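Local atomic coordinates of Polyphosphate:AMP phosphotransferase (Pseudomonas aeruginosa PAO1, PDB entry 3CZP), a protein that transfers phosphate from inorganic polyphosphate to AMP to make ADP, and less efficiently to GMP, using magnesium as cofactor and acting as a homodimer. Residues V302-G307 with S366-V371. Sequence-based numbering, arbitrary orientation.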
ATOM      1  N   VAL A 302       8.545 -17.220   7.066  1.00 28.74           N
ATOM      2  CA  VAL A 302       7.403 -16.713   7.869  1.00 28.86           C
ATOM      3  C   VAL A 302       7.313 -17.495   9.149  1.00 28.00           C
ATOM      4  O   VAL A 302       7.162 -18.728   9.118  1.00 28.37           O
ATOM      5  CB  VAL A 302       6.076 -16.788   7.061  1.00 28.92           C
ATOM      6  CG1 VAL A 302       4.863 -16.439   7.942  1.00 30.90           C
ATOM      7  CG2 VAL A 302       6.158 -15.835   5.870  1.00 27.52           C
ATOM      8  N   ALA A 303       7.405 -16.774  10.279  1.00 28.00           N
ATOM      9  CA  ALA A 303       7.169 -17.316  11.641  1.00 27.72           C
ATOM     10  C   ALA A 303       5.921 -16.733  12.230  1.00 26.34           C
ATOM     11  O   ALA A 303       5.804 -15.519  12.411  1.00 28.69           O
ATOM     12  CB  ALA A 303       8.366 -17.092  12.571  1.00 26.73           C
ATOM     13  N   VAL A 304       4.959 -17.594  12.503  1.00 26.21           N
ATOM     14  CA  VAL A 304       3.711 -17.210  13.110  1.00 27.09           C
ATOM     15  C   VAL A 304       3.710 -17.534  14.605  1.00 27.21           C
ATOM     16  O   VAL A 304       4.063 -18.656  14.995  1.00 28.62           O
ATOM     17  CB  VAL A 304       2.547 -17.997  12.481  1.00 27.83           C
ATOM     18  CG1 VAL A 304       1.342 -17.941  13.417  1.00 25.25           C
ATOM     19  CG2 VAL A 304       2.232 -17.497  11.012  1.00 24.20           C
ATOM     20  N   PHE A 305       3.319 -16.583  15.439  1.00 28.18           N
ATOM     21  CA  PHE A 305       3.208 -16.824  16.892  1.00 27.42           C
ATOM     22  C   PHE A 305       1.818 -16.607  17.443  1.00 27.72           C
ATOM     23  O   PHE A 305       1.249 -15.524  17.308  1.00 27.78           O
ATOM     24  CB  PHE A 305       4.165 -15.899  17.678  1.00 29.96           C
ATOM     25  CG  PHE A 305       5.602 -16.253  17.541  1.00 28.35           C
ATOM     26  CD1 PHE A 305       6.248 -17.027  18.521  1.00 31.12           C
ATOM     27  CD2 PHE A 305       6.332 -15.815  16.447  1.00 28.40           C
ATOM     28  CE1 PHE A 305       7.582 -17.340  18.386  1.00 29.12           C
ATOM     29  CE2 PHE A 305       7.688 -16.167  16.272  1.00 27.88           C
ATOM     30  CZ  PHE A 305       8.317 -16.892  17.235  1.00 28.23           C
ATOM     31  N   GLU A 306       1.277 -17.655  18.056  1.00 27.77           N
ATOM     32  CA  GLU A 306       0.053 -17.601  18.796  1.00 26.37           C
ATOM     33  C   GLU A 306       0.303 -18.235  20.173  1.00 26.67           C
ATOM     34  O   GLU A 306       1.313 -18.936  20.387  1.00 25.84           O
ATOM     35  CB  GLU A 306      -1.067 -18.358  18.064  1.00 26.32           C
ATOM     36  CG  GLU A 306      -1.408 -17.943  16.613  1.00 28.09           C
ATOM     37  CD  GLU A 306      -2.171 -16.608  16.447  1.00 30.47           C
ATOM     38  OE1 GLU A 306      -2.648 -16.056  17.443  1.00 30.04           O
ATOM     39  OE2 GLU A 306      -2.291 -16.123  15.274  1.00 33.37           O
ATOM     40  N   GLY A 307      -0.594 -17.947  21.118  1.00 25.73           N
ATOM     41  CA  GLY A 307      -0.611 -18.679  22.395  1.00 26.24           C
ATOM     42  C   GLY A 307      -1.510 -18.004  23.376  1.00 27.34           C
ATOM     43  O   GLY A 307      -2.029 -16.924  23.120  1.00 27.37           O
ATOM     44  N   SER A 366      -1.848 -13.536  13.997  1.00 22.94           N
ATOM     45  CA  SER A 366      -1.786 -13.852  12.592  1.00 22.40           C
ATOM     46  C   SER A 366      -3.172 -14.038  12.057  1.00 23.57           C
ATOM     47  O   SER A 366      -4.142 -13.690  12.713  1.00 22.33           O
ATOM     48  CB  SER A 366      -0.958 -15.157  12.394  1.00 22.12           C
ATOM     49  OG  SER A 366      -1.779 -16.291  12.719  1.00 22.93           O
ATOM     50  N   TRP A 367      -3.256 -14.652  10.870  1.00 23.78           N
ATOM     51  CA  TRP A 367      -4.538 -14.999  10.256  1.00 23.59           C
ATOM     52  C   TRP A 367      -5.341 -16.048  11.002  1.00 23.72           C
ATOM     53  O   TRP A 367      -6.497 -16.247  10.708  1.00 24.23           O
ATOM     54  CB  TRP A 367      -4.317 -15.495   8.827  1.00 22.66           C
ATOM     55  CG  TRP A 367      -3.156 -16.435   8.633  1.00 23.38           C
ATOM     56  CD1 TRP A 367      -3.196 -17.814   8.624  1.00 22.00           C
ATOM     57  CD2 TRP A 367      -1.783 -16.074   8.368  1.00 20.72           C
ATOM     58  NE1 TRP A 367      -1.937 -18.321   8.391  1.00 22.87           N
ATOM     59  CE2 TRP A 367      -1.051 -17.287   8.241  1.00 19.10           C
ATOM     60  CE3 TRP A 367      -1.098 -14.856   8.302  1.00 21.74           C
ATOM     61  CZ2 TRP A 367       0.287 -17.320   8.008  1.00 19.68           C
ATOM     62  CZ3 TRP A 367       0.265 -14.876   8.052  1.00 22.37           C
ATOM     63  CH2 TRP A 367       0.954 -16.104   7.901  1.00 22.40           C
ATOM     64  N   TYR A 368      -4.704 -16.752  11.923  1.00 24.96           N
ATOM     65  CA  TYR A 368      -5.379 -17.678  12.838  1.00 25.56           C
ATOM     66  C   TYR A 368      -6.360 -17.037  13.813  1.00 25.76           C
ATOM     67  O   TYR A 368      -7.221 -17.741  14.394  1.00 26.09           O
ATOM     68  CB  TYR A 368      -4.360 -18.591  13.528  1.00 25.60           C
ATOM     69  CG  TYR A 368      -3.781 -19.580  12.548  1.00 25.83           C
ATOM     70  CD1 TYR A 368      -4.498 -20.695  12.175  1.00 26.92           C
ATOM     71  CD2 TYR A 368      -2.546 -19.354  11.924  1.00 24.69           C
ATOM     72  CE1 TYR A 368      -4.000 -21.611  11.244  1.00 25.90           C
ATOM     73  CE2 TYR A 368      -2.038 -20.280  10.984  1.00 27.72           C
ATOM     74  CZ  TYR A 368      -2.778 -21.414  10.661  1.00 24.50           C
ATOM     75  OH  TYR A 368      -2.337 -22.344   9.738  1.00 26.44           O
ATOM     76  N   GLY A 369      -6.277 -15.717  13.954  1.00 27.20           N
ATOM     77  CA  GLY A 369      -7.234 -14.966  14.768  1.00 28.09           C
ATOM     78  C   GLY A 369      -8.685 -15.288  14.439  1.00 28.21           C
ATOM     79  O   GLY A 369      -9.509 -15.386  15.327  1.00 29.13           O
ATOM     80  N   ARG A 370      -8.983 -15.462  13.150  1.00 29.67           N
ATOM     81  CA  ARG A 370     -10.320 -15.809  12.690  1.00 29.60           C
ATOM     82  C   ARG A 370     -10.889 -17.064  13.364  1.00 30.17           C
ATOM     83  O   ARG A 370     -12.088 -17.087  13.753  1.00 31.05           O
ATOM     84  CB  ARG A 370     -10.397 -15.959  11.157  1.00 29.15           C
ATOM     85  CG  ARG A 370     -11.793 -16.395  10.732  1.00 30.19           C
ATOM     86  CD  ARG A 370     -12.238 -15.859   9.411  1.00 29.47           C
ATOM     87  NE  ARG A 370     -12.614 -14.443   9.514  1.00 28.20           N
ATOM     88  CZ  ARG A 370     -13.085 -13.755   8.485  1.00 28.59           C
ATOM     89  NH1 ARG A 370     -13.227 -14.333   7.289  1.00 29.37           N
ATOM     90  NH2 ARG A 370     -13.371 -12.479   8.642  1.00 28.84           N
ATOM     91  N   VAL A 371     -10.039 -18.094  13.522  1.00 30.02           N
ATOM     92  CA  VAL A 371     -10.462 -19.371  14.131  1.00 29.67           C
ATOM     93  C   VAL A 371     -10.110 -19.477  15.621  1.00 30.08           C
ATOM     94  O   VAL A 371     -10.330 -20.505  16.248  1.00 30.57           O
ATOM     95  CB  VAL A 371      -9.879 -20.576  13.385  1.00 29.31           C
ATOM     96  CG1 VAL A 371     -10.302 -20.499  11.910  1.00 26.78           C
ATOM     97  CG2 VAL A 371      -8.350 -20.642  13.597  1.00 26.30           C
TER
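Glu306 bends at chi2 (-74°), and Ser366, with chi1 at 78°, holds OG between its own backbone N and carbonyl carbon; these two torsions bring carboxylate and hydroxyl together. Ser366 OG donates to Glu306 OE2 over 2.6 Å, and OE2 accepts on its anti lone pair, the one away from OE1. The same hydroxyl accepts from the backbone N of Tyr368 at 3.1 Å, nearly straight at 164°, which makes an ST turn. One buried OG thus ties the strand's carboxylate to the chain leading into helix 370-377. Glu306 OE2 also lies 2.9 Å from Ser366 N, but the angle there is too poor for a bond; Tyr368 CB sits beside the carboxylate as well.

Strand 300-307 is the central strand of the parallel 2-3-1-4-5 sheet in the second PPK2 domain, a P-loop kinase type of fold. Ser366 comes two residues after the end of the neighbouring strand 360-364, where the chain has left the sheet; the side chains of 366-368 pack on the side of strand 300-307 from which Val302, Val304 and Glu306 project.

Further back along the strand the contact becomes mostly apolar. Val304 splits its methyls: CG1 lies 3.6 Å from Ser366 OG, while CG2 meets the six-membered part of the indole obliquely, 3.6 Å from Trp367 CZ2. Val302 CG1 comes in at the indole's edge, near its plane, 3.9 Å from Trp367 CH2. Glu396 of helix 382-402 takes hydrogen bonds from both Trp367 NE1 and Tyr368 OH, and Ile392 of the same helix touches both side chains.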